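Side-chain contacts in protein BOLA1, chloroplastic (Arabidopsis thaliana, PDB 4PUG), which may act alone or with glutaredoxins as a redox-regulated transcriptional regulator or as a factor in iron-sulfur cluster biogenesis, forming heterodimers with them that bind a labile cluster: residues K16-V21 against Y70-E75; E4-R9 against T46-K51; S8-K13 against R74-T79. All coordinates share one frame; numbering follows the deposited sequence.

Contact 1: K16-V21 against Y70-E75; sequences KELEPV and YHLLRE
The backbones of Glu17 and Leu72 come within 8.1 Å of each other, CA to CA, where the last turns of helix 6-18 and helix 62-72 approach each other. In the BolA domain, whose main elements follow the alpha-beta-beta-alpha-alpha-beta order of a class II KH-like fold, both helices lie against the three-stranded mixed beta-sheet, and their carboxyl ends meet here near the surface. The chain leaves both helices close to this point: Glu19 turns into a positive phi (34°), and Leu73 drops out of helical geometry before helix 74-78 begins.

Such a junction shows how one branched side chain can serve two neighbours. The Leu72 fork reaches across because its CG is set anti to the carbonyl carbon (chi1 -66°), and its two methyls then divide the work. CD1 fits between consecutive residues, 3.8 Å from Glu17 CB and 4.0 Å from Leu18 CG, whereas CD2 lies against the aliphatic part of Glu17. On the inner side Leu18 goes on to touch Ile52 and Phe57, which ties the junction to strand 47-53 and the loop after it, and Leu72 also packs on Lys13.

Glu17 thus splits its character. Its methylenes join the apolar patch, while the chain bends at chi2 and carries the carboxylate back beside its own helix, where Lys16 NZ forms a salt bridge with Glu17 OE2 at 3.5 Å. The tightest approach between the two segments remains apolar, Glu17 CG to Leu72 CD2 at 3.7 Å.

Contact 2: E4-R9 against T46-K51; sequences ENRASR and THFNVK
The carbonyl oxygen of Asn5, just ahead of the Arg6 and Ala7 pair that meets Phe48, is gripped by two donors of its own segment: Ser8 OG at 2.7 Å from Asn5 O, and the backbone Arg9 N at 3.2 Å from the same oxygen. Both arrive from one face of the carbonyl plane. The Asn5 side chain completes the helix start as the N-cap, its OD1 accepting from Ser8 N at 3.0 Å in a nearly straight bond (169°). With its first turn fixed in this way, helix 6-18 sets Arg6 and Ala7 over strand 47-53.

Between the two segments the meeting is apolar. Both residues approach the Phe48 ring obliquely, on different carbons. Arg6 CG and Arg6 CD each lie 3.9 Å from Phe48 CE2, while Ala7 CB stands 4.2 Å from Phe48 CE1. The Arg6 chain starts with CG anti to the backbone N (chi1 162°), which brings its CG and CD to Phe48 CE2, and then bends at chi3. Its guanidinium plane ends 72° from the ring plane, so the charged group is not stacked on Phe48.

That charged end is buried and well supplied: Arg6 NE forms a salt bridge with Glu76 OE1, and Arg6 NH1 pairs with Asp43 and with Glu45 O. Behind it, Arg6 CA sits over one face of the Arg9 guanidinium, 3.5 Å above its plane and toward the rim. Phe48 itself continues into Ile25 and Met10. This is the helix-on-sheet core of an alpha/beta sandwich, here the BolA fold, with the first helix packed on the central strand.

Contact 3: S8-K13 against R74-T79; sequences SRMREK and REELDT
Ionic pairing dominates between Arg9 and Glu76. The guanidinium grips the carboxylate side-on with two nitrogens, one to each oxygen: Arg9 NE donates to Glu76 OE2 at 2.7 Å (165°) and Arg9 NH2 to Glu76 OE1 at 2.9 Å (162°). Both oxygens use their syn lone pairs, and the two flat groups are nearly coplanar, 22° apart, which fixes the rotation of each. The Arg9 chain bends at chi3 and the Glu76 chain at chi2, turning the groups edge to edge. Glu76 OE1 has a second mate in Arg6 NE, so the buried carboxylate is held by two arginines of one helix and is probably kept ionised by them. A leucine in place of Arg9 would remove both donors and would probably leave Glu76 OE2 without its charged partner, with the carboxylate freer to turn about its link to Arg6.

In the BolA fold this pairing joins the amino-terminal helix 6-18 to the short helix 74-78 that leads toward the last strand, 83-89.

Apolar contact lies inward of the salt bridge. Met10 CG rests 4.1 Å from Glu76 CG, the aliphatic part of the glutamate serving as a neighbour for the core, where Met10 also touches Leu73, Leu81 and Ile25.

A water also links the segments, accepting from Glu75 N at 3.1 Å, in the first turn of helix 74-78, and more weakly from Lys13 NZ at 3.4 Å. At the other end of this helix, a bond internal to 74-79 runs from Thr79 OG1 to Glu75 O at 2.7 Å.

All three contacts start from helix 6-18, and they differ in what that helix meets. Contact 1, at its carboxyl end, is a surface junction with helix 62-72 and is carried by aliphatic groups; contacts 2 and 3, toward its amino end, are buried, the former against the central strand, the latter against helix 74-78. Contacts 2 and 3 are centred 7 Å apart and merge through Glu76, Arg6 and Arg9, and through Met10 CE, 3.5 Å from Phe48 CE1. Contact 1 joins contact 3 where Leu73 CD2 packs on Met10 CG at 3.9 Å. Charge pairs across the segments in buried contact 3, whereas the surface junction of contact 1 keeps its salt bridge within one segment.

Contact 1: K16-V21 against Y70-E75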
loop_
_atom_site.group_PDB
_atom_site.type_symbol
_atom_site.label_atom_id
_atom_site.label_comp_id
_atom_site.label_asym_id
_atom_site.label_seq_id
_atom_site.Cartn_x
_atom_site.Cartn_y
_atom_site.Cartn_z
ATOM N N LYS A 16 -7.925 -7.736 -4.019
ATOM C CA LYS A 16 -8.190 -9.163 -4.171
ATOM C C LYS A 16 -8.158 -9.905 -2.832
ATOM O O LYS A 16 -9.043 -10.709 -2.546
ATOM C CB LYS A 16 -7.221 -9.816 -5.168
ATOM C CG LYS A 16 -7.466 -11.310 -5.352
ATOM C CD LYS A 16 -6.828 -11.851 -6.622
ATOM C CE LYS A 16 -5.322 -11.979 -6.486
ATOM N NZ LYS A 16 -4.910 -13.387 -6.228
ATOM N N GLU A 17 -7.152 -9.630 -2.009
ATOM C CA GLU A 17 -6.982 -10.383 -0.764
ATOM C C GLU A 17 -7.905 -9.962 0.385
ATOM O O GLU A 17 -8.341 -10.802 1.173
ATOM C CB GLU A 17 -5.519 -10.373 -0.306
ATOM C CG GLU A 17 -4.593 -11.174 -1.208
ATOM C CD GLU A 17 -5.168 -12.531 -1.564
ATOM O OE1 GLU A 17 -5.626 -13.244 -0.645
ATOM O OE2 GLU A 17 -5.170 -12.879 -2.764
ATOM N N LEU A 18 -8.213 -8.673 0.476
ATOM C CA LEU A 18 -8.941 -8.165 1.636
ATOM C C LEU A 18 -10.348 -7.668 1.313
ATOM O O LEU A 18 -11.097 -7.301 2.220
ATOM C CB LEU A 18 -8.126 -7.065 2.319
ATOM C CG LEU A 18 -6.745 -7.519 2.795
ATOM C CD1 LEU A 18 -5.986 -6.372 3.437
ATOM C CD2 LEU A 18 -6.872 -8.689 3.760
ATOM N N GLU A 19 -10.693 -7.686 0.025
ATOM C CA GLU A 19 -11.942 -7.114 -0.496
ATOM C C GLU A 19 -12.400 -5.861 0.246
ATOM O O GLU A 19 -13.530 -5.805 0.731
ATOM C CB GLU A 19 -13.063 -8.160 -0.511
ATOM C CG GLU A 19 -12.753 -9.375 -1.367
ATOM C CD GLU A 19 -13.870 -10.400 -1.360
ATOM O OE1 GLU A 19 -15.050 -10.002 -1.265
ATOM O OE2 GLU A 19 -13.566 -11.608 -1.445
ATOM N N PRO A 20 -11.525 -4.849 0.338
ATOM C CA PRO A 20 -11.888 -3.698 1.166
ATOM C C PRO A 20 -13.080 -2.926 0.617
ATOM O O PRO A 20 -13.267 -2.832 -0.597
ATOM C CB PRO A 20 -10.634 -2.824 1.114
ATOM C CG PRO A 20 -9.995 -3.164 -0.179
ATOM C CD PRO A 20 -10.262 -4.628 -0.391
ATOM N N VAL A 21 -13.890 -2.386 1.515
ATOM C CA VAL A 21 -14.943 -1.491 1.087
ATOM C C VAL A 21 -14.311 -0.136 0.773
ATOM O O VAL A 21 -14.844 0.636 -0.031
ATOM C CB VAL A 21 -16.071 -1.365 2.138
ATOM C CG1 VAL A 21 -15.594 -0.611 3.374
ATOM C CG2 VAL A 21 -17.285 -0.695 1.522
ATOM N N TYR A 70 1.723 -6.027 5.424
ATOM C CA TYR A 70 3.142 -6.080 5.071
ATOM C C TYR A 70 3.484 -7.376 4.348
ATOM O O TYR A 70 4.284 -7.382 3.415
ATOM C CB TYR A 70 4.031 -5.925 6.311
ATOM C CG TYR A 70 4.583 -4.528 6.499
ATOM C CD1 TYR A 70 5.900 -4.225 6.174
ATOM C CD2 TYR A 70 3.785 -3.512 7.000
ATOM C CE1 TYR A 70 6.404 -2.944 6.345
ATOM C CE2 TYR A 70 4.279 -2.234 7.173
ATOM C CZ TYR A 70 5.586 -1.955 6.844
ATOM O OH TYR A 70 6.070 -0.679 7.020
ATOM N N HIS A 71 2.872 -8.470 4.787
ATOM C CA HIS A 71 3.060 -9.762 4.144
ATOM C C HIS A 71 2.551 -9.737 2.709
ATOM O O HIS A 71 3.203 -10.250 1.802
ATOM C CB HIS A 71 2.349 -10.862 4.928
ATOM C CG HIS A 71 2.281 -12.167 4.198
ATOM N ND1 HIS A 71 3.377 -12.989 4.039
ATOM C CD2 HIS A 71 1.255 -12.785 3.573
ATOM C CE1 HIS A 71 3.027 -14.060 3.353
ATOM N NE2 HIS A 71 1.741 -13.961 3.056
ATOM N N LEU A 72 1.382 -9.136 2.504
ATOM C CA LEU A 72 0.816 -9.034 1.161
ATOM C C LEU A 72 1.668 -8.171 0.226
ATOM O O LEU A 72 1.655 -8.363 -0.989
ATOM C CB LEU A 72 -0.616 -8.496 1.215
ATOM C CG LEU A 72 -1.634 -9.406 1.905
ATOM C CD1 LEU A 72 -2.987 -8.720 1.999
ATOM C CD2 LEU A 72 -1.751 -10.731 1.165
ATOM N N LEU A 73 2.416 -7.230 0.793
ATOM C CA LEU A 73 3.213 -6.312 -0.015
ATOM C C LEU A 73 4.717 -6.567 0.079
ATOM O O LEU A 73 5.516 -5.684 -0.231
ATOM C CB LEU A 73 2.908 -4.862 0.368
ATOM C CG LEU A 73 1.481 -4.382 0.105
ATOM C CD1 LEU A 73 1.317 -2.927 0.512
ATOM C CD2 LEU A 73 1.111 -4.577 -1.357
ATOM N N ARG A 74 5.097 -7.772 0.493
ATOM C CA ARG A 74 6.508 -8.105 0.682
ATOM C C ARG A 74 7.321 -8.001 -0.608
ATOM O O ARG A 74 8.461 -7.537 -0.590
ATOM C CB ARG A 74 6.660 -9.501 1.291
ATOM C CG ARG A 74 8.098 -9.880 1.608
ATOM C CD ARG A 74 8.168 -11.220 2.319
ATOM N NE ARG A 74 7.443 -11.200 3.585
ATOM C CZ ARG A 74 6.723 -12.216 4.050
ATOM N NH1 ARG A 74 6.628 -13.340 3.351
ATOM N NH2 ARG A 74 6.096 -12.111 5.214
ATOM N N GLU A 75 6.734 -8.435 -1.720
ATOM C CA GLU A 75 7.405 -8.357 -3.015
ATOM C C GLU A 75 7.721 -6.914 -3.388
ATOM O O GLU A 75 8.806 -6.616 -3.890
ATOM C CB GLU A 75 6.553 -9.001 -4.112
ATOM C CG GLU A 75 7.126 -8.838 -5.513
ATOM C CD GLU A 75 6.269 -9.494 -6.577
ATOM O OE1 GLU A 75 5.055 -9.208 -6.629
ATOM O OE2 GLU A 75 6.812 -10.298 -7.362
#

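Contact 2: E4-R9 against T46-K51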
loop_
_atom_site.group_PDB
_atom_site.type_symbol
_atom_site.label_atom_id
_atom_site.label_comp_id
_atom_site.label_asym_id
_atom_site.label_seq_id
_atom_site.Cartn_x
_atom_site.Cartn_y
_atom_site.Cartn_z
ATOM N N GLU A 4 0.850 -0.233 -16.189
ATOM C CA GLU A 4 1.451 -1.286 -15.383
ATOM C C GLU A 4 2.501 -0.694 -14.445
ATOM O O GLU A 4 3.643 -0.475 -14.848
ATOM C CB GLU A 4 2.085 -2.334 -16.302
ATOM C CG GLU A 4 2.792 -3.483 -15.600
ATOM C CD GLU A 4 3.519 -4.391 -16.578
ATOM O OE1 GLU A 4 3.495 -4.097 -17.793
ATOM O OE2 GLU A 4 4.116 -5.394 -16.133
ATOM N N ASN A 5 2.112 -0.423 -13.201
ATOM C CA ASN A 5 3.047 0.114 -12.212
ATOM C C ASN A 5 2.846 -0.457 -10.804
ATOM O O ASN A 5 2.030 -1.358 -10.603
ATOM C CB ASN A 5 3.023 1.651 -12.200
ATOM C CG ASN A 5 1.647 2.225 -11.886
ATOM O OD1 ASN A 5 0.805 1.568 -11.274
ATOM N ND2 ASN A 5 1.419 3.467 -12.305
ATOM N N ARG A 6 3.596 0.068 -9.839
ATOM C CA ARG A 6 3.517 -0.406 -8.458
ATOM C C ARG A 6 2.158 -0.123 -7.820
ATOM O O ARG A 6 1.608 -0.971 -7.115
ATOM C CB ARG A 6 4.642 0.196 -7.607
ATOM C CG ARG A 6 4.399 0.124 -6.102
ATOM C CD ARG A 6 5.700 0.180 -5.318
ATOM N NE ARG A 6 6.558 -0.958 -5.633
ATOM C CZ ARG A 6 7.742 -0.862 -6.230
ATOM N NH1 ARG A 6 8.226 0.326 -6.568
ATOM N NH2 ARG A 6 8.446 -1.958 -6.480
ATOM N N ALA A 7 1.622 1.067 -8.074
ATOM C CA ALA A 7 0.329 1.459 -7.521
ATOM C C ALA A 7 -0.772 0.473 -7.920
ATOM O O ALA A 7 -1.548 0.009 -7.079
ATOM C CB ALA A 7 -0.022 2.876 -7.953
ATOM N N SER A 8 -0.814 0.147 -9.209
ATOM C CA SER A 8 -1.774 -0.814 -9.733
ATOM C C SER A 8 -1.603 -2.202 -9.121
ATOM O O SER A 8 -2.591 -2.850 -8.787
ATOM C CB SER A 8 -1.686 -0.904 -11.258
ATOM O OG SER A 8 -0.439 -1.425 -11.670
ATOM N N ARG A 9 -0.360 -2.661 -8.982
ATOM C CA ARG A 9 -0.107 -3.981 -8.405
ATOM C C ARG A 9 -0.599 -4.033 -6.971
ATOM O O ARG A 9 -1.277 -4.976 -6.570
ATOM C CB ARG A 9 1.382 -4.340 -8.454
ATOM C CG ARG A 9 1.923 -4.600 -9.848
ATOM C CD ARG A 9 3.277 -5.295 -9.806
ATOM N NE ARG A 9 4.278 -4.525 -9.071
ATOM C CZ ARG A 9 5.021 -3.563 -9.606
ATOM N NH1 ARG A 9 4.874 -3.242 -10.885
ATOM N NH2 ARG A 9 5.909 -2.917 -8.864
ATOM N N THR A 46 8.307 4.861 -4.478
ATOM C CA THR A 46 9.070 4.497 -3.290
ATOM C C THR A 46 8.340 4.761 -1.973
ATOM O O THR A 46 8.621 4.109 -0.969
ATOM C CB THR A 46 10.407 5.255 -3.253
ATOM O OG1 THR A 46 10.154 6.664 -3.282
ATOM C CG2 THR A 46 11.268 4.882 -4.449
ATOM N N HIS A 47 7.419 5.721 -1.974
ATOM C CA HIS A 47 6.697 6.090 -0.757
ATOM C C HIS A 47 5.185 6.046 -0.936
ATOM O O HIS A 47 4.634 6.717 -1.812
ATOM C CB HIS A 47 7.106 7.485 -0.284
ATOM C CG HIS A 47 8.505 7.563 0.236
ATOM N ND1 HIS A 47 9.611 7.390 -0.566
ATOM C CD2 HIS A 47 8.979 7.800 1.482
ATOM C CE1 HIS A 47 10.706 7.514 0.161
ATOM N NE2 HIS A 47 10.348 7.763 1.410
ATOM N N PHE A 48 4.512 5.271 -0.091
ATOM C CA PHE A 48 3.058 5.146 -0.184
ATOM C C PHE A 48 2.335 5.226 1.160
ATOM O O PHE A 48 2.791 4.679 2.166
ATOM C CB PHE A 48 2.669 3.854 -0.907
ATOM C CG PHE A 48 2.801 3.933 -2.405
ATOM C CD1 PHE A 48 1.754 4.406 -3.180
ATOM C CD2 PHE A 48 3.968 3.533 -3.036
ATOM C CE1 PHE A 48 1.867 4.479 -4.557
ATOM C CE2 PHE A 48 4.089 3.606 -4.414
ATOM C CZ PHE A 48 3.036 4.081 -5.175
ATOM N N ASN A 49 1.204 5.926 1.151
ATOM C CA ASN A 49 0.260 5.906 2.257
ATOM C C ASN A 49 -0.942 5.080 1.836
ATOM O O ASN A 49 -1.589 5.383 0.836
ATOM C CB ASN A 49 -0.196 7.321 2.615
ATOM C CG ASN A 49 0.927 8.184 3.150
ATOM O OD1 ASN A 49 1.772 7.721 3.915
ATOM N ND2 ASN A 49 0.943 9.450 2.749
ATOM N N VAL A 50 -1.238 4.029 2.590
ATOM C CA VAL A 50 -2.322 3.124 2.236
ATOM C C VAL A 50 -3.364 3.042 3.346
ATOM O O VAL A 50 -3.045 2.733 4.498
ATOM C CB VAL A 50 -1.801 1.705 1.923
ATOM C CG1 VAL A 50 -2.948 0.790 1.530
ATOM C CG2 VAL A 50 -0.756 1.755 0.813
ATOM N N LYS A 51 -4.612 3.335 2.994
ATOM C CA LYS A 51 -5.719 3.142 3.915
ATOM C C LYS A 51 -6.613 2.019 3.409
ATOM O O LYS A 51 -7.092 2.053 2.275
ATOM C CB LYS A 51 -6.525 4.428 4.098
ATOM C CG LYS A 51 -7.757 4.234 4.971
ATOM C CD LYS A 51 -8.485 5.538 5.243
ATOM C CE LYS A 51 -9.700 5.290 6.126
ATOM N NZ LYS A 51 -9.969 6.418 7.060
#

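Contact 3: S8-K13 against R74-T79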
loop_
_atom_site.group_PDB
_atom_site.type_symbol
_atom_site.label_atom_id
_atom_site.label_comp_id
_atom_site.label_asym_id
_atom_site.label_seq_id
_atom_site.Cartn_x
_atom_site.Cartn_y
_atom_site.Cartn_z
ATOM N N SER A 8 -0.814 0.147 -9.209
ATOM C CA SER A 8 -1.774 -0.814 -9.733
ATOM C C SER A 8 -1.603 -2.202 -9.121
ATOM O O SER A 8 -2.591 -2.850 -8.787
ATOM C CB SER A 8 -1.686 -0.904 -11.258
ATOM O OG SER A 8 -0.439 -1.425 -11.670
ATOM N N ARG A 9 -0.360 -2.661 -8.982
ATOM C CA ARG A 9 -0.107 -3.981 -8.405
ATOM C C ARG A 9 -0.599 -4.033 -6.971
ATOM O O ARG A 9 -1.277 -4.976 -6.570
ATOM C CB ARG A 9 1.382 -4.340 -8.454
ATOM C CG ARG A 9 1.923 -4.600 -9.848
ATOM C CD ARG A 9 3.277 -5.295 -9.806
ATOM N NE ARG A 9 4.278 -4.525 -9.071
ATOM C CZ ARG A 9 5.021 -3.563 -9.606
ATOM N NH1 ARG A 9 4.874 -3.242 -10.885
ATOM N NH2 ARG A 9 5.909 -2.917 -8.864
ATOM N N MET A 10 -0.253 -3.007 -6.204
ATOM C CA MET A 10 -0.707 -2.913 -4.824
ATOM C C MET A 10 -2.228 -2.901 -4.731
ATOM O O MET A 10 -2.802 -3.617 -3.914
ATOM C CB MET A 10 -0.109 -1.688 -4.132
ATOM C CG MET A 10 1.399 -1.756 -3.984
ATOM S SD MET A 10 2.114 -0.318 -3.168
ATOM C CE MET A 10 1.445 1.007 -4.157
ATOM N N ARG A 11 -2.883 -2.102 -5.571
ATOM C CA ARG A 11 -4.346 -2.067 -5.564
ATOM C C ARG A 11 -4.956 -3.422 -5.896
ATOM O O ARG A 11 -5.880 -3.866 -5.221
ATOM C CB ARG A 11 -4.903 -1.003 -6.513
ATOM C CG ARG A 11 -6.428 -0.967 -6.524
ATOM C CD ARG A 11 -6.965 0.263 -7.229
ATOM N NE ARG A 11 -6.474 1.495 -6.620
ATOM C CZ ARG A 11 -7.006 2.063 -5.543
ATOM N NH1 ARG A 11 -8.051 1.511 -4.941
ATOM N NH2 ARG A 11 -6.489 3.187 -5.063
ATOM N N GLU A 12 -4.436 -4.071 -6.934
ATOM C CA GLU A 12 -4.925 -5.382 -7.346
ATOM C C GLU A 12 -4.790 -6.386 -6.213
ATOM O O GLU A 12 -5.761 -7.038 -5.833
ATOM C CB GLU A 12 -4.178 -5.879 -8.589
ATOM C CG GLU A 12 -4.681 -7.216 -9.135
ATOM C CD GLU A 12 -3.927 -8.414 -8.575
ATOM O OE1 GLU A 12 -2.937 -8.205 -7.844
ATOM O OE2 GLU A 12 -4.321 -9.563 -8.866
ATOM N N LYS A 13 -3.579 -6.495 -5.672
ATOM C CA LYS A 13 -3.305 -7.414 -4.571
ATOM C C LYS A 13 -4.187 -7.168 -3.349
ATOM O O LYS A 13 -4.853 -8.081 -2.871
ATOM C CB LYS A 13 -1.833 -7.354 -4.164
ATOM C CG LYS A 13 -1.478 -8.354 -3.085
ATOM C CD LYS A 13 -0.278 -9.193 -3.481
ATOM C CE LYS A 13 -0.143 -10.406 -2.573
ATOM N NZ LYS A 13 1.141 -11.131 -2.789
ATOM N N ARG A 74 5.097 -7.772 0.493
ATOM C CA ARG A 74 6.508 -8.105 0.682
ATOM C C ARG A 74 7.321 -8.001 -0.608
ATOM O O ARG A 74 8.461 -7.537 -0.590
ATOM C CB ARG A 74 6.660 -9.501 1.291
ATOM C CG ARG A 74 8.098 -9.880 1.608
ATOM C CD ARG A 74 8.168 -11.220 2.319
ATOM N NE ARG A 74 7.443 -11.200 3.585
ATOM C CZ ARG A 74 6.723 -12.216 4.050
ATOM N NH1 ARG A 74 6.628 -13.340 3.351
ATOM N NH2 ARG A 74 6.096 -12.111 5.214
ATOM N N GLU A 75 6.734 -8.435 -1.720
ATOM C CA GLU A 75 7.405 -8.357 -3.015
ATOM C C GLU A 75 7.721 -6.914 -3.388
ATOM O O GLU A 75 8.806 -6.616 -3.890
ATOM C CB GLU A 75 6.553 -9.001 -4.112
ATOM C CG GLU A 75 7.126 -8.838 -5.513
ATOM C CD GLU A 75 6.269 -9.494 -6.577
ATOM O OE1 GLU A 75 5.055 -9.208 -6.629
ATOM O OE2 GLU A 75 6.812 -10.298 -7.362
ATOM N N GLU A 76 6.770 -6.021 -3.140
ATOM C CA GLU A 76 6.961 -4.608 -3.443
ATOM C C GLU A 76 8.051 -3.996 -2.567
ATOM O O GLU A 76 8.853 -3.191 -3.038
ATOM C CB GLU A 76 5.648 -3.832 -3.298
ATOM C CG GLU A 76 4.504 -4.357 -4.163
ATOM C CD GLU A 76 4.811 -4.313 -5.652
ATOM O OE1 GLU A 76 5.667 -3.505 -6.072
ATOM O OE2 GLU A 76 4.189 -5.089 -6.409
ATOM N N LEU A 77 8.084 -4.393 -1.298
ATOM C CA LEU A 77 9.095 -3.904 -0.363
ATOM C C LEU A 77 10.499 -4.358 -0.753
ATOM O O LEU A 77 11.489 -3.721 -0.394
ATOM C CB LEU A 77 8.778 -4.370 1.057
ATOM C CG LEU A 77 7.560 -3.733 1.722
ATOM C CD1 LEU A 77 7.181 -4.509 2.968
ATOM C CD2 LEU A 77 7.840 -2.276 2.061
ATOM N N ASP A 78 10.578 -5.463 -1.486
ATOM C CA ASP A 78 11.860 -5.996 -1.928
ATOM C C ASP A 78 12.259 -5.457 -3.297
ATOM O O ASP A 78 13.381 -5.676 -3.751
ATOM C CB ASP A 78 11.817 -7.525 -1.976
ATOM C CG ASP A 78 11.618 -8.146 -0.610
ATOM O OD1 ASP A 78 11.923 -7.476 0.397
ATOM O OD2 ASP A 78 11.163 -9.307 -0.543
ATOM N N THR A 79 11.344 -4.753 -3.959
ATOM C CA THR A 79 11.583 -4.332 -5.339
ATOM C C THR A 79 11.376 -2.841 -5.616
ATOM O O THR A 79 11.061 -2.467 -6.745
ATOM C CB THR A 79 10.709 -5.128 -6.336
ATOM O OG1 THR A 79 9.327 -4.983 -5.986
ATOM C CG2 THR A 79 11.082 -6.606 -6.334
HETATM O O HOH W 1 4.372 -10.324 -2.198
#